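Local coordinates for globin (PDB 5V3T), which probably binds oxygen and similar small ligands at a heme iron, as a group II truncated hemoglobin, with cyanide held in the distal pocket here, at residues 13-16 with 17-21; 22-25 with 26-30; 43-46 with 47-51; 92-95 with 96-100; 108-111 with 112-116. All blocks are in the same frame, centred on the assembly; numbering follows the deposited sequence.

Interaction 1 of 5, residues 13-16 with 17-21; sequences GGEQ and CIEIL
E19 turns CG away from its own carbonyl carbon (chi1 -71°) and bends again at chi2 (-73°), so that the side chain folds back along the helix and rests CG 3.1 Å from E15 O. I20 has a similar first torsion; its CG1 lies 3.3 Å from Q16 O, one turn earlier, where a branched aliphatic side chain can lie along the backbone. Beneath these side chains the first turns are laced by i to i+4 bonds. I18 N meets G14 O at 3.0 Å in a nearly straight bond (170°), while C17 N reaches the same oxygen only weakly. E19 N to E15 O, at 2.9 Å, carries the pattern on.

The two glycines recall the Gly-Gly motif that separates the first two helices of many truncated hemoglobins. G13 ends helix 8-11 in a Schellman motif with positive phi, and G14, also at positive phi, lies at the turn between the helices; glycine takes up such backbone angles readily. Around the turn the residues sort by environment. I18 is buried against L58 and helix 44-57, and C17 packs on I12 and V103. On the outer side the carboxylates of E15 and E19 approach to 4.5 Å between their OE2 atoms, a mild like-charge contact that the salt bridge from E19 OE1 to K51 probably eases.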
# COMPACT_ATOMS: atom_id res chain seq x y z
N GLY A 13 21.90 15.95 -5.11
CA GLY A 13 22.33 15.79 -6.49
C GLY A 13 21.19 15.87 -7.49
O GLY A 13 21.38 15.65 -8.69
N GLY A 14 19.98 16.15 -7.00
CA GLY A 14 18.86 16.37 -7.90
C GLY A 14 18.35 15.14 -8.62
O GLY A 14 18.53 14.00 -8.16
N GLU A 15 17.70 15.39 -9.75
CA GLU A 15 17.01 14.34 -10.51
C GLU A 15 17.93 13.17 -10.86
O GLU A 15 17.55 12.01 -10.71
CB GLU A 15 16.41 14.94 -11.78
CG GLU A 15 15.77 13.95 -12.71
CD GLU A 15 15.14 14.62 -13.91
OE1 GLU A 15 15.32 15.84 -14.06
OE2 GLU A 15 14.45 13.93 -14.70
N GLN A 16 19.15 13.47 -11.30
CA GLN A 16 20.12 12.44 -11.70
C GLN A 16 20.50 11.52 -10.54
O GLN A 16 20.69 10.32 -10.74
CB GLN A 16 21.38 13.10 -12.30
CG GLN A 16 21.11 13.76 -13.64
CD GLN A 16 22.28 14.59 -14.14
OE1 GLN A 16 22.95 15.27 -13.36
NE2 GLN A 16 22.56 14.52 -15.43
N CYS A 17 20.60 12.07 -9.33
CA CYS A 17 20.91 11.24 -8.18
C CYS A 17 19.71 10.40 -7.76
O CYS A 17 19.86 9.22 -7.49
CB CYS A 17 21.38 12.08 -6.99
SG CYS A 17 21.74 11.09 -5.50
N ILE A 18 18.51 10.99 -7.73
CA ILE A 18 17.30 10.24 -7.36
C ILE A 18 17.04 9.08 -8.32
O ILE A 18 16.66 7.98 -7.89
CB ILE A 18 16.07 11.18 -7.29
CG1 ILE A 18 16.26 12.18 -6.14
CG2 ILE A 18 14.77 10.38 -7.14
CD1 ILE A 18 16.44 11.53 -4.79
N GLU A 19 17.26 9.31 -9.62
CA GLU A 19 17.10 8.25 -10.63
C GLU A 19 17.95 7.05 -10.24
O GLU A 19 17.46 5.92 -10.13
CB GLU A 19 17.50 8.75 -12.03
CG GLU A 19 16.53 9.75 -12.64
CD GLU A 19 15.22 9.13 -13.10
OE1 GLU A 19 15.25 7.99 -13.62
OE2 GLU A 19 14.17 9.78 -12.93
N ILE A 20 19.23 7.30 -10.01
CA ILE A 20 20.18 6.22 -9.73
C ILE A 20 19.96 5.59 -8.36
O ILE A 20 20.07 4.37 -8.21
CB ILE A 20 21.63 6.74 -9.80
CG1 ILE A 20 21.91 7.31 -11.19
CG2 ILE A 20 22.61 5.64 -9.46
CD1 ILE A 20 23.25 8.02 -11.29
N LEU A 21 19.62 6.42 -7.37
CA LEU A 21 19.40 5.91 -6.01
C LEU A 21 18.24 4.94 -6.00
O LEU A 21 18.34 3.83 -5.47
CB LEU A 21 19.16 7.07 -5.03
CG LEU A 21 18.84 6.74 -3.57
CD1 LEU A 21 20.03 6.08 -2.88
CD2 LEU A 21 18.44 8.00 -2.82

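Interaction 2 of 5, residues 22-25 with 26-30; sequences VDTF and YSYVS. With CYN (cyanide ion), chain D.
The ring of F25 stands edge-on over the face of Y26, a T-shaped pair between neighbours in sequence with centroids 4.9 Å apart and planes at 64°. F25 CD2 sits above the centre of the tyrosine ring, 3.7 Å from its plane. The two rings can meet because their first torsions differ: F25 has CG anti to its backbone N (chi1 175°), whereas Y26 swings CG to the side of its N (chi1 -78°). One turn on, V29 lays CG2 over a face of the F25 ring, 3.7 Å from the centroid, a CH-pi contact that suits a compact branched residue. V22 runs beside Y26, pointing the same way, with CG1 3.7 Å from Y26 CE2. T24 and Y28 are likewise side by side, the threonine methyl CG2 lying 3.8 Å from Y28 CE2.

This is the B helix of the globin fold, crossing the distal side of the heme. F25 makes a second edge-to-face pair with W90, and Y26 packs on T46 and A47 of helix 44-57. The aromatic and aliphatic neighbours probably restrict rotation of the Y26 ring and direct its hydroxyl into the pocket. There Y26 OH donates to the cyanide nitrogen at 2.9 Å and probably also bonds Q50 NE2. A hydroxyl set by largely apolar packing round its ring is consistent with stabilising a ligand on the heme iron.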
# COMPACT_ATOMS: atom_id res chain seq x y z
N VAL A 22 17.13 5.34 -6.64
CA VAL A 22 15.92 4.54 -6.59
C VAL A 22 16.05 3.27 -7.44
O VAL A 22 15.63 2.19 -7.02
CB VAL A 22 14.71 5.38 -7.05
CG1 VAL A 22 13.45 4.51 -7.21
CG2 VAL A 22 14.47 6.48 -6.04
N ASP A 23 16.67 3.39 -8.61
CA ASP A 23 16.91 2.21 -9.44
C ASP A 23 17.80 1.23 -8.67
O ASP A 23 17.55 0.02 -8.66
CB ASP A 23 17.55 2.60 -10.77
CG ASP A 23 16.54 3.23 -11.73
OD1 ASP A 23 15.32 3.10 -11.48
OD2 ASP A 23 16.96 3.86 -12.71
N THR A 24 18.83 1.75 -8.01
CA THR A 24 19.72 0.92 -7.19
C THR A 24 18.97 0.34 -5.99
O THR A 24 19.09 -0.85 -5.69
CB THR A 24 20.94 1.73 -6.70
OG1 THR A 24 21.67 2.19 -7.84
CG2 THR A 24 21.85 0.88 -5.81
N PHE A 25 18.19 1.18 -5.32
CA PHE A 25 17.39 0.74 -4.17
C PHE A 25 16.55 -0.49 -4.50
O PHE A 25 16.64 -1.52 -3.81
CB PHE A 25 16.48 1.87 -3.68
CG PHE A 25 15.54 1.45 -2.58
CD1 PHE A 25 16.04 0.99 -1.36
CD2 PHE A 25 14.17 1.48 -2.77
CE1 PHE A 25 15.18 0.60 -0.35
CE2 PHE A 25 13.31 1.07 -1.76
CZ PHE A 25 13.82 0.62 -0.55
N TYR A 26 15.76 -0.41 -5.56
CA TYR A 26 14.86 -1.51 -5.90
C TYR A 26 15.58 -2.72 -6.45
O TYR A 26 15.02 -3.82 -6.48
CB TYR A 26 13.79 -1.05 -6.88
CG TYR A 26 12.74 -0.29 -6.14
CD1 TYR A 26 11.96 -0.92 -5.17
CD2 TYR A 26 12.55 1.05 -6.38
CE1 TYR A 26 11.01 -0.23 -4.48
CE2 TYR A 26 11.61 1.75 -5.68
CZ TYR A 26 10.85 1.10 -4.74
OH TYR A 26 9.92 1.83 -4.09
N SER A 27 16.81 -2.52 -6.89
CA SER A 27 17.67 -3.65 -7.20
C SER A 27 17.87 -4.45 -5.91
O SER A 27 17.72 -5.67 -5.91
CB SER A 27 19.01 -3.19 -7.80
OG SER A 27 19.80 -4.30 -8.20
N TYR A 28 18.18 -3.76 -4.81
CA TYR A 28 18.38 -4.45 -3.53
C TYR A 28 17.07 -5.05 -3.03
O TYR A 28 17.04 -6.19 -2.56
CB TYR A 28 19.00 -3.53 -2.48
CG TYR A 28 20.50 -3.32 -2.66
CD1 TYR A 28 21.40 -4.36 -2.47
CD2 TYR A 28 21.01 -2.08 -3.03
CE1 TYR A 28 22.76 -4.18 -2.65
CE2 TYR A 28 22.38 -1.89 -3.20
CZ TYR A 28 23.24 -2.94 -3.01
OH TYR A 28 24.60 -2.77 -3.19
N VAL A 29 15.99 -4.29 -3.16
CA VAL A 29 14.67 -4.79 -2.75
C VAL A 29 14.32 -6.11 -3.45
O VAL A 29 13.91 -7.08 -2.81
CB VAL A 29 13.57 -3.76 -3.05
CG1 VAL A 29 12.17 -4.39 -2.82
CG2 VAL A 29 13.77 -2.51 -2.20
N SER A 30 14.53 -6.16 -4.76
CA SER A 30 14.18 -7.32 -5.55
C SER A 30 14.97 -8.57 -5.13
O SER A 30 14.53 -9.69 -5.37
CB SER A 30 14.42 -7.05 -7.04
OG SER A 30 15.80 -7.10 -7.35
C CYN D . 7.94 1.32 -0.90
N CYN D . 8.88 1.05 -1.53

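Interaction 3 of 5, residues 43-46 with 47-51; sequences LTET and ARKQK. With HEM (protoporphyrin IX containing Fe), chain C.
The guanidinium of R48 receives the carboxylate of E45 at its edge, the two planes turned 32° apart. The grip is side-on and bidentate, each oxygen taking its own nitrogen: NE to OE1 at 3.0 Å and NH1 to OE2 at 2.9 Å. OE2 is met through its syn lone pair. OE1 is also approached from the syn side, but NE stands 33° out of the carboxylate plane, so the fit is not perfectly flat. It is an i to i+3 salt bridge on the opening turns of helix 44-57, the E helix of the globin fold, which borders the distal side of the heme. The bend of E45 at chi2 (64°) brings its acid back alongside the arginine, and R48 NH1 has a second acidic partner in E67, which ties this helix to helix 63-68.

The other side of the helix belongs to the heme. T46 is small enough to sit beside a propionate and polar enough to bind it, OG1 donating to heme O2A at 3.0 Å. A47, with only a methyl, fits closely against the preceding turn, CB 3.3 Å from L43 O. Q50, whose NE2 pairs with Y26 OH, lies near the heme rim and also touches the cyanide. K49 crosses E45 at about a right angle, and its long flexible chain reaches past the glutamate to the propionates, near R114 of the second subunit. Its ammonium bridges both: K49 NZ hydrogen-bonds heme O2A at 3.0 Å and heme O1D of the other propionate at 3.1 Å.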
# COMPACT_ATOMS: atom_id res chain seq x y z
N LEU A 43 9.03 -4.09 -10.91
CA LEU A 43 9.15 -2.96 -10.00
C LEU A 43 9.27 -1.62 -10.73
O LEU A 43 9.52 -0.58 -10.10
CB LEU A 43 10.36 -3.16 -9.08
CG LEU A 43 10.21 -4.25 -8.01
CD1 LEU A 43 11.54 -4.55 -7.34
CD2 LEU A 43 9.20 -3.78 -6.99
N THR A 44 9.10 -1.65 -12.05
CA THR A 44 9.24 -0.45 -12.87
C THR A 44 8.31 0.68 -12.42
O THR A 44 8.76 1.79 -12.15
CB THR A 44 8.98 -0.74 -14.35
OG1 THR A 44 9.89 -1.74 -14.81
CG2 THR A 44 9.14 0.53 -15.18
N GLU A 45 7.02 0.38 -12.34
CA GLU A 45 6.04 1.40 -11.98
C GLU A 45 6.26 1.88 -10.54
O GLU A 45 6.14 3.08 -10.25
CB GLU A 45 4.61 0.88 -12.18
CG GLU A 45 3.53 1.84 -11.71
CD GLU A 45 3.50 3.16 -12.48
OE1 GLU A 45 4.21 3.31 -13.49
OE2 GLU A 45 2.75 4.06 -12.04
N THR A 46 6.62 0.95 -9.65
CA THR A 46 6.95 1.30 -8.27
C THR A 46 8.17 2.24 -8.21
O THR A 46 8.17 3.24 -7.49
CB THR A 46 7.22 0.04 -7.43
OG1 THR A 46 6.08 -0.82 -7.48
CG2 THR A 46 7.52 0.41 -5.98
N ALA A 47 9.21 1.92 -8.98
CA ALA A 47 10.40 2.77 -9.02
C ALA A 47 10.09 4.16 -9.58
O ALA A 47 10.61 5.16 -9.08
CB ALA A 47 11.49 2.11 -9.85
N ARG A 48 9.25 4.21 -10.62
CA ARG A 48 8.86 5.48 -11.22
C ARG A 48 8.17 6.34 -10.18
O ARG A 48 8.48 7.53 -10.02
CB ARG A 48 7.94 5.27 -12.42
CG ARG A 48 7.68 6.54 -13.23
CD ARG A 48 6.61 6.32 -14.30
NE ARG A 48 5.29 6.11 -13.72
CZ ARG A 48 4.41 7.08 -13.49
NH1 ARG A 48 3.22 6.80 -12.97
NH2 ARG A 48 4.72 8.34 -13.78
N LYS A 49 7.24 5.73 -9.46
CA LYS A 49 6.45 6.44 -8.45
C LYS A 49 7.32 6.89 -7.29
O LYS A 49 7.13 7.99 -6.77
CB LYS A 49 5.29 5.56 -7.95
CG LYS A 49 4.13 5.48 -8.96
CD LYS A 49 2.92 4.71 -8.42
CE LYS A 49 3.19 3.22 -8.32
NZ LYS A 49 1.95 2.41 -8.07
N GLN A 50 8.28 6.05 -6.90
CA GLN A 50 9.16 6.38 -5.79
C GLN A 50 10.06 7.57 -6.13
O GLN A 50 10.38 8.39 -5.27
CB GLN A 50 10.02 5.17 -5.40
CG GLN A 50 10.92 5.42 -4.18
CD GLN A 50 10.13 5.51 -2.89
OE1 GLN A 50 9.67 6.58 -2.49
NE2 GLN A 50 9.95 4.38 -2.25
N LYS A 51 10.49 7.65 -7.39
CA LYS A 51 11.30 8.79 -7.83
C LYS A 51 10.49 10.07 -7.75
O LYS A 51 11.00 11.10 -7.32
CB LYS A 51 11.81 8.58 -9.25
CG LYS A 51 12.79 7.44 -9.36
CD LYS A 51 13.03 7.09 -10.80
CE LYS A 51 13.93 5.89 -10.93
NZ LYS A 51 13.96 5.44 -12.34
CHA HEM C . 4.08 1.43 -2.32
CHB HEM C . 6.12 -1.86 0.76
CHC HEM C . 8.03 1.86 3.28
CHD HEM C . 6.83 5.04 -0.23
C1A HEM C . 4.48 0.24 -1.71
C2A HEM C . 4.09 -1.10 -2.13
C3A HEM C . 4.65 -1.99 -1.30
C4A HEM C . 5.41 -1.27 -0.29
CMA HEM C . 4.50 -3.53 -1.37
CAA HEM C . 3.20 -1.42 -3.36
CBA HEM C . 3.93 -0.97 -4.63
CGA HEM C . 2.94 -0.50 -5.66
O1A HEM C . 1.73 -0.80 -5.51
O2A HEM C . 3.36 0.18 -6.63
C1B HEM C . 6.80 -1.14 1.73
C2B HEM C . 7.49 -1.67 2.89
C3B HEM C . 7.99 -0.64 3.58
C4B HEM C . 7.66 0.59 2.89
CMB HEM C . 7.60 -3.16 3.28
CAB HEM C . 8.80 -0.74 4.89
CBB HEM C . 8.69 0.20 5.85
C1C HEM C . 7.98 2.98 2.51
C2C HEM C . 8.72 4.21 2.74
C3C HEM C . 8.40 5.08 1.78
C4C HEM C . 7.43 4.45 0.89
CMC HEM C . 9.72 4.50 3.89
CAC HEM C . 8.96 6.52 1.68
CBC HEM C . 9.24 6.98 0.47
C1D HEM C . 5.98 4.35 -1.11
C2D HEM C . 5.36 4.95 -2.27
C3D HEM C . 4.51 3.86 -2.91
C4D HEM C . 4.69 2.67 -2.09
CMD HEM C . 5.53 6.41 -2.75
CAD HEM C . 3.65 4.01 -4.18
CBD HEM C . 2.19 4.10 -3.76
CGD HEM C . 1.32 4.50 -4.92
O1D HEM C . 0.65 3.60 -5.48
O2D HEM C . 1.29 5.71 -5.29
NA HEM C . 5.28 0.09 -0.58
NB HEM C . 6.94 0.25 1.76
NC HEM C . 7.21 3.16 1.36
ND HEM C . 5.55 3.00 -1.04
FE HEM C . 6.38 1.61 0.29

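Interaction 4 of 5, residues 92-95 with 96-100; sequences SCME and QAMDD
M94 and M98 mark the buried side of this turn, where the tight part is side chain on backbone: M98 CG touches M94 O at 3.3 Å, and the small side chain of A97 sets CB 3.5 Å from C93 O. The two methionines themselves only just meet, M98 CE coming within 4.2 Å of M94 CG. M94 holds CG anti to its backbone N (chi1 -177°) and then curls at its next two torsions; M98 instead stays extended beyond CG. Unbranched, supple methionines and slender C93 and A97 suit a helix wedged between others. Helix 84-101 is the G helix of the globin fold: C93 and M94 face F25 of helix 14-31, while M98 leans on V111 of helix 105-122.

The solvent-facing side is polar, and the ends of its side chains are less confined. Q96 runs over S92, with CG 3.2 Å from S92 O, and packs on Y28. E95 has an unusual first torsion (chi1 -113°) and carries its chain outward, extended, along R108 and F112. D99, one turn later, gives OD1 to R108 in a salt bridge.

The grip between the two halves of the turn is therefore chiefly backbone, with i to i+4 bonds such as A97 N to C93 O at 2.9 Å. A light methyl-to-methylene contact adds apolar packing on the buried side, and the neighbouring arginine would offset the acidic character of the outer one.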
# COMPACT_ATOMS: atom_id res chain seq x y z
N SER A 92 17.65 -0.97 5.40
CA SER A 92 18.93 -1.60 5.06
C SER A 92 19.25 -1.51 3.56
O SER A 92 20.38 -1.20 3.17
CB SER A 92 18.93 -3.07 5.48
OG SER A 92 20.11 -3.70 5.00
N CYS A 93 18.25 -1.77 2.73
CA CYS A 93 18.43 -1.66 1.29
C CYS A 93 18.71 -0.22 0.90
O CYS A 93 19.54 0.04 0.02
CB CYS A 93 17.20 -2.16 0.53
SG CYS A 93 16.97 -3.95 0.63
N MET A 94 18.03 0.72 1.56
CA MET A 94 18.24 2.14 1.23
C MET A 94 19.64 2.59 1.63
O MET A 94 20.27 3.38 0.91
CB MET A 94 17.19 3.02 1.91
CG MET A 94 17.32 4.52 1.55
SD MET A 94 17.25 4.84 -0.23
CE MET A 94 15.51 4.65 -0.57
N GLU A 95 20.12 2.12 2.78
CA GLU A 95 21.48 2.39 3.22
C GLU A 95 22.51 1.94 2.18
O GLU A 95 23.46 2.68 1.85
CB GLU A 95 21.76 1.69 4.55
CG GLU A 95 21.97 2.64 5.71
CD GLU A 95 22.25 1.92 7.02
OE1 GLU A 95 22.00 0.70 7.10
OE2 GLU A 95 22.72 2.59 7.97
N GLN A 96 22.32 0.74 1.65
CA GLN A 96 23.23 0.17 0.66
C GLN A 96 23.14 0.93 -0.66
O GLN A 96 24.15 1.14 -1.33
CB GLN A 96 22.93 -1.31 0.45
CG GLN A 96 23.10 -2.15 1.70
CD GLN A 96 22.63 -3.57 1.50
OE1 GLN A 96 21.57 -3.96 1.99
NE2 GLN A 96 23.41 -4.34 0.77
N ALA A 97 21.92 1.32 -1.04
CA ALA A 97 21.73 2.14 -2.24
C ALA A 97 22.45 3.49 -2.09
O ALA A 97 23.06 3.98 -3.03
CB ALA A 97 20.24 2.35 -2.51
N MET A 98 22.37 4.08 -0.90
CA MET A 98 23.02 5.35 -0.65
C MET A 98 24.54 5.20 -0.71
O MET A 98 25.23 6.07 -1.24
CB MET A 98 22.61 5.92 0.71
CG MET A 98 21.19 6.51 0.74
SD MET A 98 20.77 7.08 2.40
CE MET A 98 19.37 8.13 2.00
N ASP A 99 25.06 4.12 -0.13
CA ASP A 99 26.48 3.83 -0.23
C ASP A 99 26.89 3.74 -1.70
O ASP A 99 27.82 4.42 -2.15
CB ASP A 99 26.82 2.53 0.51
CG ASP A 99 26.82 2.71 2.02
OD1 ASP A 99 26.71 3.86 2.50
OD2 ASP A 99 26.94 1.69 2.74
N ASP A 100 26.15 2.95 -2.47
CA ASP A 100 26.48 2.70 -3.87
C ASP A 100 26.38 3.98 -4.70
O ASP A 100 27.09 4.15 -5.68
CB ASP A 100 25.53 1.68 -4.46
CG ASP A 100 25.81 0.26 -3.98
OD1 ASP A 100 26.72 0.05 -3.15
OD2 ASP A 100 25.06 -0.64 -4.41

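Interaction 5 of 5, residues 108-111 with 112-116; sequences REFV and FERLA
F110 and R114 run side by side, pointing the same way, on the outer flank of helix 105-122, the H helix of the globin fold. The arginine chain, extended from CG to NE, follows the phenylalanine until NE lies 3.3 Å from F110 CZ and CD lies 3.7 Å from F110 CE2. The ring and guanidinium planes stand 42° apart; the approach to the ring is oblique, and F110 CZ lies at the edge of the guanidinium, near its plane. F110 is exposed, and CD and NE of R114 together lie against its ring, NE the closer, so that a long side chain gives it a companion there. On the inner flank V111 and L115 also lie side by side and point the same way, CG1 of the valine 3.8 Å from CD1 of the leucine. L115 turns CG to the side of its own N (chi1 -70°), which sets that atom 3.2 Å from V111 O.

Behind these contacts is the helix backbone: R114 N bonds F110 O at 3.2 Å and L115 N bonds V111 O at 3.0 Å. These i to i+4 bonds run between the same residues as the side-chain pairs. Further out, neighbouring helices cover the apolar flank. Helix 84-101 lies over V111, and L115 packs against L54 and Y57 of helix 44-57, close to the heme, which suits two buried aliphatic residues. R108 NH1 bonds V103 O and also pairs with D99. On the solvent side E113 lays its chain over the preceding carbonyl, CG 3.2 Å from E109 O, which brings E113 OE2 within 4.5 Å of E109 OE1.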
# COMPACT_ATOMS: atom_id res chain seq x y z
N ARG A 108 23.05 13.05 3.69
CA ARG A 108 22.73 11.64 3.92
C ARG A 108 21.99 11.47 5.23
O ARG A 108 20.96 10.79 5.29
CB ARG A 108 23.99 10.78 3.91
CG ARG A 108 23.69 9.28 4.15
CD ARG A 108 24.94 8.55 4.66
NE ARG A 108 24.71 7.13 4.94
CZ ARG A 108 24.83 6.16 4.05
NH1 ARG A 108 25.19 6.44 2.81
NH2 ARG A 108 24.62 4.89 4.41
N GLU A 109 22.50 12.09 6.29
CA GLU A 109 21.89 11.95 7.59
C GLU A 109 20.50 12.56 7.60
O GLU A 109 19.58 11.99 8.18
CB GLU A 109 22.77 12.57 8.68
CG GLU A 109 24.23 12.08 8.68
CD GLU A 109 24.38 10.55 8.66
OE1 GLU A 109 23.49 9.83 9.16
OE2 GLU A 109 25.41 10.06 8.14
N PHE A 110 20.35 13.72 6.96
CA PHE A 110 19.04 14.35 6.83
C PHE A 110 18.02 13.41 6.17
O PHE A 110 16.95 13.13 6.74
CB PHE A 110 19.15 15.65 6.03
CG PHE A 110 17.85 16.41 5.93
CD1 PHE A 110 17.47 17.29 6.93
CD2 PHE A 110 17.02 16.26 4.82
CE1 PHE A 110 16.27 18.00 6.84
CE2 PHE A 110 15.83 16.97 4.73
CZ PHE A 110 15.45 17.84 5.74
N VAL A 111 18.36 12.89 5.00
CA VAL A 111 17.43 12.08 4.23
C VAL A 111 17.18 10.74 4.93
O VAL A 111 16.04 10.28 5.01
CB VAL A 111 17.94 11.84 2.79
CG1 VAL A 111 17.06 10.82 2.07
CG2 VAL A 111 18.00 13.16 2.01
N PHE A 112 18.23 10.14 5.47
CA PHE A 112 18.05 8.82 6.08
C PHE A 112 17.17 8.91 7.32
O PHE A 112 16.31 8.05 7.54
CB PHE A 112 19.37 8.18 6.44
CG PHE A 112 19.21 6.78 6.95
CD1 PHE A 112 19.15 5.71 6.07
CD2 PHE A 112 19.05 6.53 8.30
CE1 PHE A 112 18.97 4.42 6.54
CE2 PHE A 112 18.86 5.24 8.77
CZ PHE A 112 18.83 4.19 7.88
N GLU A 113 17.38 9.93 8.15
CA GLU A 113 16.60 10.10 9.36
C GLU A 113 15.13 10.38 9.06
O GLU A 113 14.26 9.90 9.79
CB GLU A 113 17.18 11.19 10.25
CG GLU A 113 18.44 10.73 10.95
CD GLU A 113 19.18 11.85 11.64
OE1 GLU A 113 18.53 12.85 12.03
OE2 GLU A 113 20.41 11.74 11.78
N ARG A 114 14.85 11.13 7.99
CA ARG A 114 13.45 11.28 7.60
C ARG A 114 12.85 9.96 7.15
O ARG A 114 11.73 9.61 7.55
CB ARG A 114 13.25 12.29 6.47
CG ARG A 114 13.29 13.74 6.87
CD ARG A 114 13.07 14.60 5.63
NE ARG A 114 12.73 15.96 6.01
CZ ARG A 114 11.50 16.44 5.95
NH1 ARG A 114 10.51 15.68 5.51
NH2 ARG A 114 11.26 17.70 6.31
N LEU A 115 13.60 9.23 6.34
CA LEU A 115 13.12 7.96 5.83
C LEU A 115 12.88 6.94 6.95
O LEU A 115 11.92 6.16 6.90
CB LEU A 115 14.11 7.41 4.81
CG LEU A 115 14.20 8.16 3.48
CD1 LEU A 115 15.21 7.49 2.56
CD2 LEU A 115 12.84 8.17 2.83
N ALA A 116 13.73 6.98 7.97
CA ALA A 116 13.61 6.04 9.09
C ALA A 116 12.34 6.30 9.87
O ALA A 116 11.66 5.36 10.31
CB ALA A 116 14.82 6.14 10.00

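All five contacts are local, each closing no more than a turn or so of helix; they follow one another in series, and none nests within or crosses another. Interactions 1 and 2 adjoin on helix 14-31, their centres 13 Å apart. The next helix, 44-57, holds interaction 3, whose K51 bridges to E19 of interaction 1 and D23 of interaction 2. Interaction 4, on helix 84-101, receives L21 of interaction 1 and joins interaction 2 through Y28 and D100. Interaction 5, on helix 105-122, touches interaction 4 alone. Interactions 3 and 5 lie on opposite sides of the chain's centre, about 20 Å between centres. Together the contacts sit on the B, E, G and H helices of the two-over-two globin sandwich.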